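Tryptophanyl-tRNA synthetase (Thermus thermophilus, PDB 2EL7) probably catalyses the ATP-dependent attachment of tryptophan to tRNA(Trp), as a homodimeric class I aminoacyl-tRNA synthetase. Local coordinates at residues Asp36-Ile41 with Thr80-Ser85; Ser245-Lys250 with Arg272-His277; Val96-Thr101 with Leu126-Val131; Gly205-Glu210 with Pro284-Ala289. All coordinates share one frame; numbering follows the deposited sequence.

From the N terminus, interaction 1 comes first. It pairs strands 37-41 and 80-83 and closes a loop that holds helix 55-72. Interaction 3 follows in series, brings helix 89-99 against helix 124-139 and closes a loop that holds helices 103-107 and 110-115. Both of these contacts touch the second subunit. The next loop is the long one closed by interaction 4, between residues 205-210 and helix 267-294. Interaction 2, nested inside it, closes a shorter loop around helix 250-261 and joins the end of helix 239-247 to an earlier part of helix 267-294. Interactions 2 and 4 touch through Phe275 and Glu210. Interactions 2 and 3 lie on opposite sides of the chain's centre.

Interaction 1: residues Asp36-Ile41 with Thr80-Ser85; sequences DAFFCI and TLFVQS
The Phe38 ring carries the methyl CG2 of Thr80 over one face, a CH-pi contact 4.1 Å from the ring centroid. Its CD1 meets CE2 of Phe82 at 3.9 Å, the two ring planes nearly perpendicular but obliquely placed. CA of Cys40 lies over one face of the Phe82 ring, while SG approaches the same ring obliquely, 3.5 Å from CE1. The edge of the Phe39 ring faces Thr80 O. Phe82 has CG between its backbone N and carbonyl carbon (chi1 62°), which swings the ring over the neighbouring strand. Tyr140 meets this ring edge-to-face. On the sheet face that bears Phe39 and Ile41, Leu81 CD1 packs on Phe39 CB at 3.6 Å.

Strands 37-41 and 80-83 run parallel in the Rossmann-type nucleotide-binding domain of class I synthetases. With helix 55-72 they form a beta-alpha-beta unit. Phe39 N bonds to Thr80 O, Phe82 N to Phe39 O and Ile41 N to Phe82 O, at 2.7 to 3.0 Å. Gln84 N bonds to Ile41 O at 2.9 Å, just beyond the last strand pair. Gln84 lies beside Asp136, a predicted tryptophan-binding residue. Most backbone N-H and C=O groups that face across the contact are thus paired, the Thr80 N to Ala37 O bond only weakly, between two largely apolar and aromatic faces.

Interaction 2: residues Ser245-Lys250 with Arg272-His277; sequences SYFAPK and RILFDH
Helix 239-247 ends here: Ala248 leaves helical geometry and Pro249 takes the N-cap position of the next helix, while Phe247 and His277 bring their CA atoms to 5.8 Å. His277 carries most of the contact. Its CG is anti to the carbonyl carbon (chi1 -82°), which lays the imidazole along the turn. Ala248 CB sits over one ring face in a CH-pi contact, offset toward the rim and 3.6 Å from His277 ND1. Phe247 O, at the ring edge, accepts a weak hydrogen bond from His277 ND1 at 3.4 Å, bent to 132°. Pro249 CD meets His277 CE1 at 3.8 Å, the proline ring lying crosswise to the histidine side chain. Replacing His277 by an alanine would probably leave Phe247 O without this donor and open a gap beside Ala248 and Pro249. One turn earlier on helix 267-294, Leu274 CD1 makes a long contact with Phe247 CD1 at 4.5 Å.

The contact lies at the surface and ties the turn between helices 239-247 and 250-261 to helix 267-294. Leu252 of helix 250-261 also packs on His277. Phe247 reaches Ile16 and Leu20 of helix 16-33, and Leu274 rests on Ile217 of helix 210-218.

Interaction 3: residues Val96-Thr101 with Leu126-Val131; sequences VFTTLT and LLMYPV
Phe97, whose CB touches Val131 across the contact, has a carbonyl O that takes two bonds: Leu100 N at 2.7 Å and Thr101 OG1 at 2.9 Å. The donors come from opposite faces of the carbonyl plane. Thr101 OG1 also lies 4.2 Å from Val131 CG2, the two side chains passing alongside one another, pointing opposite ways. A valine in place of Thr101 would probably leave Phe97 O with one bond fewer and the side chain less firmly fixed beside Val131. No hydrogen bond crosses between 96-101 and 126-131.

Val131 supplies most of the surface on its helix for this buried helix-helix contact, at the dimer interface of the class I synthetase domain. With CG1 anti to the backbone N (chi1 -179°), this methyl reaches Phe97 CB at 3.6 Å and Thr98 N at 3.6 Å. Thr98 OG1 lies beside the same methyl and bonds to Ser94 O one turn earlier. Met128 is bent at chi2 and chi3, and its CE meets Thr98 OG1 at 3.6 Å. The second subunit closes over this region: its Met128 packs on Met128, and its Ser124 OG bonds to Thr101 O.

Interaction 4: residues Gly205-Glu210 with Pro284-Ala289; sequences GLLEPE and PIRERA
Residues 205-210 follow the predicted KMSKS region of this class I synthetase and lead into helix 210-218, with Pro209 as its N-cap. This loop meets one side of the long helix 267-294, mostly through Arg286. The arginine chain runs extended from CG to NE (chi2 -168°), which carries the guanidinium out over the loop backbone. There Arg286 NE donates to Leu206 O at 3.1 Å. The bond is bent, at 135°, and the oxygen stands out of the guanidinium plane. Leu207 C lies over one guanidinium face, and Glu208 O is near its edge, though modelled too close to NH1 for that contact to be relied on. Arg286 CG also packs 4.1 Å from Leu207 CD2.

Beside the arginine, the leucines of the loop cover the helix. Leu206 CD1 touches Ile285 CD1 at 4.2 Å. Ala71 and Ala72 of helix 55-72 and Tyr19 of helix 16-33 line the same apolar patch. The Leu206 side chain lies about 6 Å from that of Asn18, a predicted ATP-binding residue. The Glu208 carboxylate turns back on its own loop: OE2 takes Gly205 N at 2.7 Å, nearly straight, and OE1 makes a salt bridge with Lys216 NZ and a hydrogen bond with Ser212 OG. One turn further along the helix from Ile285, Leu207 straddles Ala289 CB, with CD2 at 3.6 Å and CD1 at 3.8 Å.

Interaction 1: residues Asp36-Ile41 with Thr80-Ser85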
loop_
_atom_site.group_PDB
_atom_site.type_symbol
_atom_site.label_atom_id
_atom_site.label_comp_id
_atom_site.label_asym_id
_atom_site.label_seq_id
_atom_site.Cartn_x
_atom_site.Cartn_y
_atom_site.Cartn_z
ATOM N N ASP A 36 -9.220 24.888 -0.079
ATOM C CA ASP A 36 -9.415 23.742 -0.938
ATOM C C ASP A 36 -8.342 23.636 -1.995
ATOM O O ASP A 36 -8.491 22.936 -2.992
ATOM C CB ASP A 36 -10.802 23.776 -1.546
ATOM C CG ASP A 36 -11.819 23.136 -0.633
ATOM O OD1 ASP A 36 -12.916 23.707 -0.470
ATOM O OD2 ASP A 36 -11.515 22.049 -0.075
ATOM N N ALA A 37 -7.247 24.347 -1.768
ATOM C CA ALA A 37 -6.104 24.247 -2.659
ATOM C C ALA A 37 -5.123 23.395 -1.859
ATOM O O ALA A 37 -4.311 23.932 -1.129
ATOM C CB ALA A 37 -5.498 25.627 -2.943
ATOM N N PHE A 38 -5.233 22.068 -1.962
ATOM C CA PHE A 38 -4.323 21.170 -1.243
ATOM C C PHE A 38 -2.954 21.057 -1.884
ATOM O O PHE A 38 -2.831 20.834 -3.101
ATOM C CB PHE A 38 -4.902 19.766 -1.137
ATOM C CG PHE A 38 -6.053 19.647 -0.177
ATOM C CD1 PHE A 38 -6.379 18.415 0.376
ATOM C CD2 PHE A 38 -6.803 20.753 0.173
ATOM C CE1 PHE A 38 -7.420 18.294 1.257
ATOM C CE2 PHE A 38 -7.844 20.637 1.055
ATOM C CZ PHE A 38 -8.155 19.400 1.601
ATOM N N PHE A 39 -1.914 21.199 -1.070
ATOM C CA PHE A 39 -0.546 21.084 -1.587
ATOM C C PHE A 39 0.124 20.011 -0.782
ATOM O O PHE A 39 0.262 20.146 0.429
ATOM C CB PHE A 39 0.211 22.416 -1.483
ATOM C CG PHE A 39 -0.346 23.503 -2.380
ATOM C CD1 PHE A 39 -1.340 24.377 -1.912
ATOM C CD2 PHE A 39 0.138 23.665 -3.680
ATOM C CE1 PHE A 39 -1.836 25.393 -2.717
ATOM C CE2 PHE A 39 -0.351 24.689 -4.512
ATOM C CZ PHE A 39 -1.337 25.557 -4.039
ATOM N N CYS A 40 0.528 18.941 -1.472
ATOM C CA CYS A 40 1.123 17.753 -0.850
ATOM C C CYS A 40 2.591 17.508 -1.190
ATOM O O CYS A 40 2.929 17.282 -2.348
ATOM C CB CYS A 40 0.289 16.527 -1.261
ATOM S SG CYS A 40 0.635 14.928 -0.457
ATOM N N ILE A 41 3.452 17.549 -0.169
ATOM C CA ILE A 41 4.875 17.304 -0.333
ATOM C C ILE A 41 4.973 15.770 -0.383
ATOM O O ILE A 41 4.831 15.093 0.640
ATOM C CB ILE A 41 5.672 17.870 0.878
ATOM C CG1 ILE A 41 5.641 19.404 0.857
ATOM C CG2 ILE A 41 7.119 17.374 0.844
ATOM C CD1 ILE A 41 6.307 20.062 2.066
ATOM N N THR A 80 -3.763 24.831 2.045
ATOM C CA THR A 80 -3.632 23.623 2.864
ATOM C C THR A 80 -2.422 22.854 2.409
ATOM O O THR A 80 -2.465 22.166 1.411
ATOM C CB THR A 80 -4.906 22.756 2.769
ATOM O OG1 THR A 80 -5.974 23.469 3.397
ATOM C CG2 THR A 80 -4.752 21.404 3.477
ATOM N N LEU A 81 -1.337 22.993 3.164
ATOM C CA LEU A 81 -0.054 22.361 2.876
ATOM C C LEU A 81 0.246 21.294 3.886
ATOM O O LEU A 81 0.181 21.544 5.081
ATOM C CB LEU A 81 1.048 23.406 2.928
ATOM C CG LEU A 81 2.498 23.006 2.636
ATOM C CD1 LEU A 81 2.626 22.486 1.210
ATOM C CD2 LEU A 81 3.388 24.250 2.821
ATOM N N PHE A 82 0.594 20.109 3.400
ATOM C CA PHE A 82 0.891 18.980 4.265
ATOM C C PHE A 82 1.867 17.995 3.618
ATOM O O PHE A 82 2.144 18.071 2.412
ATOM C CB PHE A 82 -0.411 18.276 4.627
ATOM C CG PHE A 82 -1.144 17.704 3.452
ATOM C CD1 PHE A 82 -0.945 16.390 3.075
ATOM C CD2 PHE A 82 -2.063 18.475 2.743
ATOM C CE1 PHE A 82 -1.663 15.832 1.997
ATOM C CE2 PHE A 82 -2.778 17.943 1.676
ATOM C CZ PHE A 82 -2.576 16.606 1.298
ATOM N N VAL A 83 2.397 17.086 4.433
ATOM C CA VAL A 83 3.347 16.077 3.974
ATOM C C VAL A 83 2.606 14.766 3.736
ATOM O O VAL A 83 1.887 14.290 4.614
ATOM C CB VAL A 83 4.450 15.819 5.025
ATOM C CG1 VAL A 83 5.340 14.654 4.568
ATOM C CG2 VAL A 83 5.269 17.076 5.234
ATOM N N GLN A 84 2.799 14.174 2.562
ATOM C CA GLN A 84 2.122 12.931 2.205
ATOM C C GLN A 84 2.073 11.896 3.342
ATOM O O GLN A 84 0.981 11.512 3.764
ATOM C CB GLN A 84 2.761 12.359 0.937
ATOM C CG GLN A 84 2.197 11.045 0.447
ATOM C CD GLN A 84 2.768 10.640 -0.924
ATOM O OE1 GLN A 84 3.815 11.133 -1.368
ATOM N NE2 GLN A 84 2.074 9.736 -1.590
ATOM N N SER A 85 3.232 11.471 3.860
ATOM C CA SER A 85 3.267 10.489 4.959
ATOM C C SER A 85 2.522 10.874 6.245
ATOM O O SER A 85 2.296 10.022 7.101
ATOM C CB SER A 85 4.724 10.101 5.320
ATOM O OG SER A 85 5.460 11.142 5.943
#

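Interaction 2: residues Ser245-Lys250 with Arg272-His277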
loop_
_atom_site.group_PDB
_atom_site.type_symbol
_atom_site.label_atom_id
_atom_site.label_comp_id
_atom_site.label_asym_id
_atom_site.label_seq_id
_atom_site.Cartn_x
_atom_site.Cartn_y
_atom_site.Cartn_z
ATOM N N SER A 245 14.005 39.220 -20.161
ATOM C CA SER A 245 12.572 39.360 -20.436
ATOM C C SER A 245 11.708 38.947 -19.247
ATOM O O SER A 245 10.668 39.556 -18.962
ATOM C CB SER A 245 12.215 38.504 -21.648
ATOM O OG SER A 245 13.136 38.763 -22.695
ATOM N N TYR A 246 12.152 37.896 -18.568
ATOM C CA TYR A 246 11.458 37.364 -17.407
ATOM C C TYR A 246 11.418 38.336 -16.241
ATOM O O TYR A 246 10.427 38.382 -15.518
ATOM C CB TYR A 246 12.161 36.110 -16.908
ATOM C CG TYR A 246 12.206 34.938 -17.869
ATOM C CD1 TYR A 246 13.125 33.908 -17.672
ATOM C CD2 TYR A 246 11.308 34.830 -18.936
ATOM C CE1 TYR A 246 13.152 32.799 -18.500
ATOM C CE2 TYR A 246 11.336 33.715 -19.788
ATOM C CZ TYR A 246 12.261 32.707 -19.560
ATOM O OH TYR A 246 12.335 31.603 -20.396
ATOM N N PHE A 247 12.485 39.119 -16.065
ATOM C CA PHE A 247 12.593 40.019 -14.916
ATOM C C PHE A 247 12.699 41.531 -15.038
ATOM O O PHE A 247 12.941 42.199 -14.030
ATOM C CB PHE A 247 13.762 39.563 -14.067
ATOM C CG PHE A 247 13.753 38.110 -13.797
ATOM C CD1 PHE A 247 14.564 37.249 -14.542
ATOM C CD2 PHE A 247 12.882 37.583 -12.844
ATOM C CE1 PHE A 247 14.510 35.892 -14.348
ATOM C CE2 PHE A 247 12.811 36.212 -12.636
ATOM C CZ PHE A 247 13.626 35.356 -13.388
ATOM N N ALA A 248 12.546 42.077 -16.241
ATOM C CA ALA A 248 12.643 43.519 -16.413
ATOM C C ALA A 248 11.530 43.968 -17.341
ATOM O O ALA A 248 11.152 43.238 -18.264
ATOM C CB ALA A 248 14.002 43.889 -16.982
ATOM N N PRO A 249 11.000 45.185 -17.120
ATOM C CA PRO A 249 9.912 45.745 -17.929
ATOM C C PRO A 249 10.148 45.742 -19.439
ATOM O O PRO A 249 11.287 45.853 -19.896
ATOM C CB PRO A 249 9.736 47.148 -17.345
ATOM C CG PRO A 249 11.086 47.472 -16.773
ATOM C CD PRO A 249 11.526 46.186 -16.169
ATOM N N LYS A 250 9.067 45.590 -20.205
ATOM C CA LYS A 250 9.142 45.569 -21.673
ATOM C C LYS A 250 9.955 46.755 -22.195
ATOM O O LYS A 250 10.981 46.577 -22.843
ATOM C CB LYS A 250 7.742 45.651 -22.295
ATOM C CG LYS A 250 6.690 44.727 -21.708
ATOM C CD LYS A 250 5.326 45.008 -22.369
ATOM C CE LYS A 250 4.194 44.168 -21.763
ATOM N NZ LYS A 250 4.393 42.693 -21.918
ATOM N N ARG A 272 24.525 43.096 -15.957
ATOM C CA ARG A 272 24.304 43.788 -14.692
ATOM C C ARG A 272 22.848 44.240 -14.599
ATOM O O ARG A 272 22.272 44.258 -13.506
ATOM C CB ARG A 272 25.212 45.016 -14.578
ATOM C CG ARG A 272 26.699 44.742 -14.720
ATOM C CD ARG A 272 27.436 44.755 -13.383
ATOM N NE ARG A 272 27.169 45.966 -12.601
ATOM C CZ ARG A 272 27.977 46.457 -11.657
ATOM N NH1 ARG A 272 29.127 45.853 -11.368
ATOM N NH2 ARG A 272 27.621 47.544 -10.985
ATOM N N ILE A 273 22.248 44.626 -15.727
ATOM C CA ILE A 273 20.848 45.051 -15.687
ATOM C C ILE A 273 20.037 43.800 -15.351
ATOM O O ILE A 273 19.084 43.863 -14.572
ATOM C CB ILE A 273 20.331 45.584 -17.029
ATOM C CG1 ILE A 273 21.138 46.802 -17.487
ATOM C CG2 ILE A 273 18.862 45.949 -16.885
ATOM C CD1 ILE A 273 20.695 48.114 -16.870
ATOM N N LEU A 274 20.422 42.671 -15.952
ATOM C CA LEU A 274 19.752 41.399 -15.701
ATOM C C LEU A 274 19.889 41.000 -14.223
ATOM O O LEU A 274 18.906 40.696 -13.556
ATOM C CB LEU A 274 20.355 40.298 -16.572
ATOM C CG LEU A 274 19.903 38.877 -16.203
ATOM C CD1 LEU A 274 18.368 38.753 -16.331
ATOM C CD2 LEU A 274 20.608 37.876 -17.095
ATOM N N PHE A 275 21.122 41.010 -13.729
ATOM C CA PHE A 275 21.409 40.669 -12.350
ATOM C C PHE A 275 20.592 41.523 -11.379
ATOM O O PHE A 275 19.804 40.991 -10.589
ATOM C CB PHE A 275 22.902 40.853 -12.082
ATOM C CG PHE A 275 23.313 40.538 -10.674
ATOM C CD1 PHE A 275 23.333 39.228 -10.216
ATOM C CD2 PHE A 275 23.676 41.556 -9.802
ATOM C CE1 PHE A 275 23.709 38.936 -8.910
ATOM C CE2 PHE A 275 24.058 41.275 -8.484
ATOM C CZ PHE A 275 24.072 39.957 -8.042
ATOM N N ASP A 276 20.761 42.843 -11.433
ATOM C CA ASP A 276 20.016 43.719 -10.529
ATOM C C ASP A 276 18.516 43.422 -10.519
ATOM O O ASP A 276 17.886 43.372 -9.448
ATOM C CB ASP A 276 20.225 45.204 -10.884
ATOM C CG ASP A 276 21.667 45.636 -10.744
ATOM O OD1 ASP A 276 22.334 45.117 -9.817
ATOM O OD2 ASP A 276 22.126 46.489 -11.549
ATOM N N HIS A 277 17.950 43.248 -11.711
ATOM C CA HIS A 277 16.523 42.973 -11.843
ATOM C C HIS A 277 16.194 41.582 -11.326
ATOM O O HIS A 277 15.134 41.364 -10.744
ATOM C CB HIS A 277 16.089 43.141 -13.305
ATOM C CG HIS A 277 15.825 44.567 -13.685
ATOM N ND1 HIS A 277 14.559 45.115 -13.692
ATOM C CD2 HIS A 277 16.671 45.576 -14.001
ATOM C CE1 HIS A 277 14.638 46.399 -13.996
ATOM N NE2 HIS A 277 15.908 46.704 -14.186
#

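Interaction 3: residues Val96-Thr101 with Leu126-Val131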
loop_
_atom_site.group_PDB
_atom_site.type_symbol
_atom_site.label_atom_id
_atom_site.label_comp_id
_atom_site.label_asym_id
_atom_site.label_seq_id
_atom_site.Cartn_x
_atom_site.Cartn_y
_atom_site.Cartn_z
ATOM N N VAL A 96 -6.678 -0.931 -2.078
ATOM C CA VAL A 96 -7.959 -1.132 -2.764
ATOM C C VAL A 96 -7.772 -0.882 -4.243
ATOM O O VAL A 96 -8.106 -1.723 -5.060
ATOM C CB VAL A 96 -9.083 -0.200 -2.211
ATOM C CG1 VAL A 96 -10.393 -0.453 -2.969
ATOM C CG2 VAL A 96 -9.300 -0.475 -0.716
ATOM N N PHE A 97 -7.208 0.272 -4.569
ATOM C CA PHE A 97 -6.955 0.650 -5.951
ATOM C C PHE A 97 -6.079 -0.380 -6.667
ATOM O O PHE A 97 -6.379 -0.778 -7.789
ATOM C CB PHE A 97 -6.314 2.043 -5.995
ATOM C CG PHE A 97 -7.299 3.178 -5.804
ATOM C CD1 PHE A 97 -8.623 2.928 -5.446
ATOM C CD2 PHE A 97 -6.890 4.499 -5.957
ATOM C CE1 PHE A 97 -9.525 3.975 -5.243
ATOM C CE2 PHE A 97 -7.781 5.557 -5.754
ATOM C CZ PHE A 97 -9.111 5.292 -5.393
ATOM N N THR A 98 -4.998 -0.801 -6.021
ATOM C CA THR A 98 -4.109 -1.808 -6.585
ATOM C C THR A 98 -4.947 -3.002 -7.079
ATOM O O THR A 98 -4.745 -3.478 -8.203
ATOM C CB THR A 98 -3.054 -2.291 -5.511
ATOM O OG1 THR A 98 -2.050 -1.284 -5.338
ATOM C CG2 THR A 98 -2.375 -3.581 -5.916
ATOM N N THR A 99 -5.899 -3.470 -6.271
ATOM C CA THR A 99 -6.712 -4.630 -6.678
ATOM C C THR A 99 -7.620 -4.324 -7.869
ATOM O O THR A 99 -8.085 -5.241 -8.555
ATOM C CB THR A 99 -7.632 -5.194 -5.521
ATOM O OG1 THR A 99 -8.629 -4.221 -5.162
ATOM C CG2 THR A 99 -6.807 -5.555 -4.264
ATOM N N LEU A 100 -7.871 -3.042 -8.118
ATOM C CA LEU A 100 -8.750 -2.666 -9.220
ATOM C C LEU A 100 -7.988 -2.135 -10.428
ATOM O O LEU A 100 -8.584 -1.443 -11.249
ATOM C CB LEU A 100 -9.732 -1.585 -8.774
ATOM C CG LEU A 100 -10.604 -1.816 -7.541
ATOM C CD1 LEU A 100 -11.288 -0.503 -7.179
ATOM C CD2 LEU A 100 -11.617 -2.907 -7.819
ATOM N N THR A 101 -6.693 -2.447 -10.528
ATOM C CA THR A 101 -5.861 -1.976 -11.635
ATOM C C THR A 101 -5.225 -3.099 -12.456
ATOM O O THR A 101 -4.464 -3.917 -11.940
ATOM C CB THR A 101 -4.730 -1.041 -11.124
ATOM O OG1 THR A 101 -5.308 0.018 -10.351
ATOM C CG2 THR A 101 -3.951 -0.406 -12.298
ATOM N N LEU A 126 8.571 1.526 -8.571
ATOM C CA LEU A 126 8.450 2.252 -9.839
ATOM C C LEU A 126 7.120 1.860 -10.512
ATOM O O LEU A 126 6.351 2.733 -10.946
ATOM C CB LEU A 126 9.601 1.911 -10.820
ATOM C CG LEU A 126 11.066 2.356 -10.639
ATOM C CD1 LEU A 126 11.150 3.517 -9.626
ATOM C CD2 LEU A 126 11.938 1.146 -10.198
ATOM N N LEU A 127 6.852 0.551 -10.598
ATOM C CA LEU A 127 5.625 0.093 -11.243
ATOM C C LEU A 127 4.340 0.564 -10.550
ATOM O O LEU A 127 3.425 1.058 -11.208
ATOM C CB LEU A 127 5.589 -1.441 -11.346
ATOM C CG LEU A 127 4.294 -2.012 -11.966
ATOM C CD1 LEU A 127 4.313 -1.772 -13.467
ATOM C CD2 LEU A 127 4.169 -3.507 -11.693
ATOM N N MET A 128 4.291 0.413 -9.226
ATOM C CA MET A 128 3.114 0.764 -8.428
ATOM C C MET A 128 2.942 2.254 -8.040
ATOM O O MET A 128 1.884 2.639 -7.532
ATOM C CB MET A 128 3.087 -0.093 -7.148
ATOM C CG MET A 128 3.184 -1.589 -7.379
ATOM S SD MET A 128 1.940 -2.131 -8.584
ATOM C CE MET A 128 0.479 -1.443 -7.900
ATOM N N TYR A 129 3.940 3.095 -8.285
ATOM C CA TYR A 129 3.796 4.498 -7.885
ATOM C C TYR A 129 2.556 5.205 -8.420
ATOM O O TYR A 129 1.900 5.958 -7.694
ATOM C CB TYR A 129 5.031 5.304 -8.269
ATOM C CG TYR A 129 5.041 6.703 -7.693
ATOM C CD1 TYR A 129 5.023 6.911 -6.320
ATOM C CD2 TYR A 129 5.047 7.834 -8.536
ATOM C CE1 TYR A 129 5.008 8.213 -5.791
ATOM C CE2 TYR A 129 5.035 9.123 -8.020
ATOM C CZ TYR A 129 5.015 9.308 -6.651
ATOM O OH TYR A 129 4.994 10.595 -6.140
ATOM N N PRO A 130 2.207 4.984 -9.696
ATOM C CA PRO A 130 1.006 5.687 -10.173
ATOM C C PRO A 130 -0.259 5.354 -9.374
ATOM O O PRO A 130 -1.149 6.203 -9.225
ATOM C CB PRO A 130 0.921 5.267 -11.635
ATOM C CG PRO A 130 2.408 5.109 -12.005
ATOM C CD PRO A 130 2.941 4.350 -10.811
ATOM N N VAL A 131 -0.355 4.128 -8.857
ATOM C CA VAL A 131 -1.531 3.750 -8.060
ATOM C C VAL A 131 -1.517 4.549 -6.746
ATOM O O VAL A 131 -2.566 5.027 -6.300
ATOM C CB VAL A 131 -1.563 2.234 -7.788
ATOM C CG1 VAL A 131 -2.823 1.861 -6.959
ATOM C CG2 VAL A 131 -1.584 1.495 -9.135
#

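Interaction 4: residues Gly205-Glu210 with Pro284-Ala289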
loop_
_atom_site.group_PDB
_atom_site.type_symbol
_atom_site.label_atom_id
_atom_site.label_comp_id
_atom_site.label_asym_id
_atom_site.label_seq_id
_atom_site.Cartn_x
_atom_site.Cartn_y
_atom_site.Cartn_z
ATOM N N GLY A 205 19.137 29.059 -8.652
ATOM C CA GLY A 205 18.229 28.847 -7.538
ATOM C C GLY A 205 17.685 30.131 -6.945
ATOM O O GLY A 205 18.347 31.172 -6.985
ATOM N N LEU A 206 16.480 30.069 -6.386
ATOM C CA LEU A 206 15.868 31.251 -5.786
ATOM C C LEU A 206 16.640 31.685 -4.552
ATOM O O LEU A 206 16.644 32.866 -4.205
ATOM C CB LEU A 206 14.413 30.980 -5.384
ATOM C CG LEU A 206 13.524 30.236 -6.379
ATOM C CD1 LEU A 206 12.102 30.272 -5.847
ATOM C CD2 LEU A 206 13.594 30.870 -7.766
ATOM N N LEU A 207 17.291 30.734 -3.889
ATOM C CA LEU A 207 18.035 31.039 -2.675
ATOM C C LEU A 207 19.538 30.884 -2.854
ATOM O O LEU A 207 20.299 30.987 -1.892
ATOM C CB LEU A 207 17.549 30.145 -1.527
ATOM C CG LEU A 207 16.049 30.230 -1.189
ATOM C CD1 LEU A 207 15.792 29.384 0.054
ATOM C CD2 LEU A 207 15.603 31.685 -0.933
ATOM N N GLU A 208 19.956 30.644 -4.092
ATOM C CA GLU A 208 21.361 30.466 -4.424
ATOM C C GLU A 208 22.154 31.680 -3.956
ATOM O O GLU A 208 21.660 32.798 -3.990
ATOM C CB GLU A 208 21.496 30.264 -5.945
ATOM C CG GLU A 208 22.884 29.913 -6.435
ATOM C CD GLU A 208 22.911 29.503 -7.903
ATOM O OE1 GLU A 208 24.019 29.471 -8.484
ATOM O OE2 GLU A 208 21.841 29.207 -8.485
ATOM N N PRO A 209 23.400 31.481 -3.487
ATOM C CA PRO A 209 24.142 32.671 -3.045
ATOM C C PRO A 209 24.317 33.712 -4.173
ATOM O O PRO A 209 24.622 33.373 -5.328
ATOM C CB PRO A 209 25.468 32.090 -2.575
ATOM C CG PRO A 209 25.086 30.740 -2.090
ATOM C CD PRO A 209 24.160 30.257 -3.193
ATOM N N GLU A 210 24.112 34.978 -3.819
ATOM C CA GLU A 210 24.226 36.090 -4.755
ATOM C C GLU A 210 25.485 36.023 -5.620
ATOM O O GLU A 210 25.434 36.168 -6.842
ATOM C CB GLU A 210 24.227 37.389 -3.966
ATOM C CG GLU A 210 23.953 38.601 -4.793
ATOM C CD GLU A 210 23.839 39.855 -3.948
ATOM O OE1 GLU A 210 24.875 40.277 -3.394
ATOM O OE2 GLU A 210 22.717 40.412 -3.837
ATOM N N PRO A 284 12.070 39.490 -2.110
ATOM C CA PRO A 284 10.982 39.095 -1.199
ATOM C C PRO A 284 10.972 37.589 -0.859
ATOM O O PRO A 284 10.600 37.187 0.246
ATOM C CB PRO A 284 9.711 39.499 -1.956
ATOM C CG PRO A 284 10.189 40.546 -2.919
ATOM C CD PRO A 284 11.531 40.049 -3.359
ATOM N N ILE A 285 11.364 36.754 -1.806
ATOM C CA ILE A 285 11.378 35.325 -1.556
ATOM C C ILE A 285 12.460 35.022 -0.532
ATOM O O ILE A 285 12.240 34.271 0.427
ATOM C CB ILE A 285 11.660 34.545 -2.861
ATOM C CG1 ILE A 285 10.556 34.864 -3.886
ATOM C CG2 ILE A 285 11.775 33.059 -2.579
ATOM C CD1 ILE A 285 10.777 34.257 -5.259
ATOM N N ARG A 286 13.622 35.634 -0.732
ATOM C CA ARG A 286 14.777 35.440 0.146
ATOM C C ARG A 286 14.557 35.972 1.550
ATOM O O ARG A 286 14.959 35.347 2.535
ATOM C CB ARG A 286 15.996 36.120 -0.447
ATOM C CG ARG A 286 16.337 35.664 -1.820
ATOM C CD ARG A 286 17.717 36.190 -2.166
ATOM N NE ARG A 286 18.285 35.347 -3.181
ATOM C CZ ARG A 286 19.562 35.054 -3.267
ATOM N NH1 ARG A 286 19.973 34.255 -4.234
ATOM N NH2 ARG A 286 20.419 35.562 -2.403
ATOM N N GLU A 287 13.944 37.148 1.643
ATOM C CA GLU A 287 13.657 37.719 2.952
ATOM C C GLU A 287 12.719 36.745 3.669
ATOM O O GLU A 287 12.962 36.436 4.838
ATOM C CB GLU A 287 13.030 39.106 2.819
ATOM C CG GLU A 287 14.067 40.225 2.852
ATOM C CD GLU A 287 13.636 41.499 2.121
ATOM O OE1 GLU A 287 12.413 41.777 2.055
ATOM O OE2 GLU A 287 14.537 42.221 1.622
ATOM N N ARG A 288 11.685 36.231 2.977
ATOM C CA ARG A 288 10.783 35.264 3.616
ATOM C C ARG A 288 11.562 34.019 4.051
ATOM O O ARG A 288 11.436 33.563 5.186
ATOM C CB ARG A 288 9.654 34.812 2.694
ATOM C CG ARG A 288 8.520 35.797 2.465
ATOM C CD ARG A 288 7.345 35.122 1.709
ATOM N NE ARG A 288 6.588 36.084 0.913
ATOM C CZ ARG A 288 6.924 36.505 -0.309
ATOM N NH1 ARG A 288 6.168 37.397 -0.936
ATOM N NH2 ARG A 288 7.992 36.023 -0.921
ATOM N N ALA A 289 12.365 33.467 3.151
ATOM C CA ALA A 289 13.152 32.282 3.500
ATOM C C ALA A 289 13.956 32.518 4.782
ATOM O O ALA A 289 14.014 31.657 5.650
ATOM C CB ALA A 289 14.091 31.901 2.356
#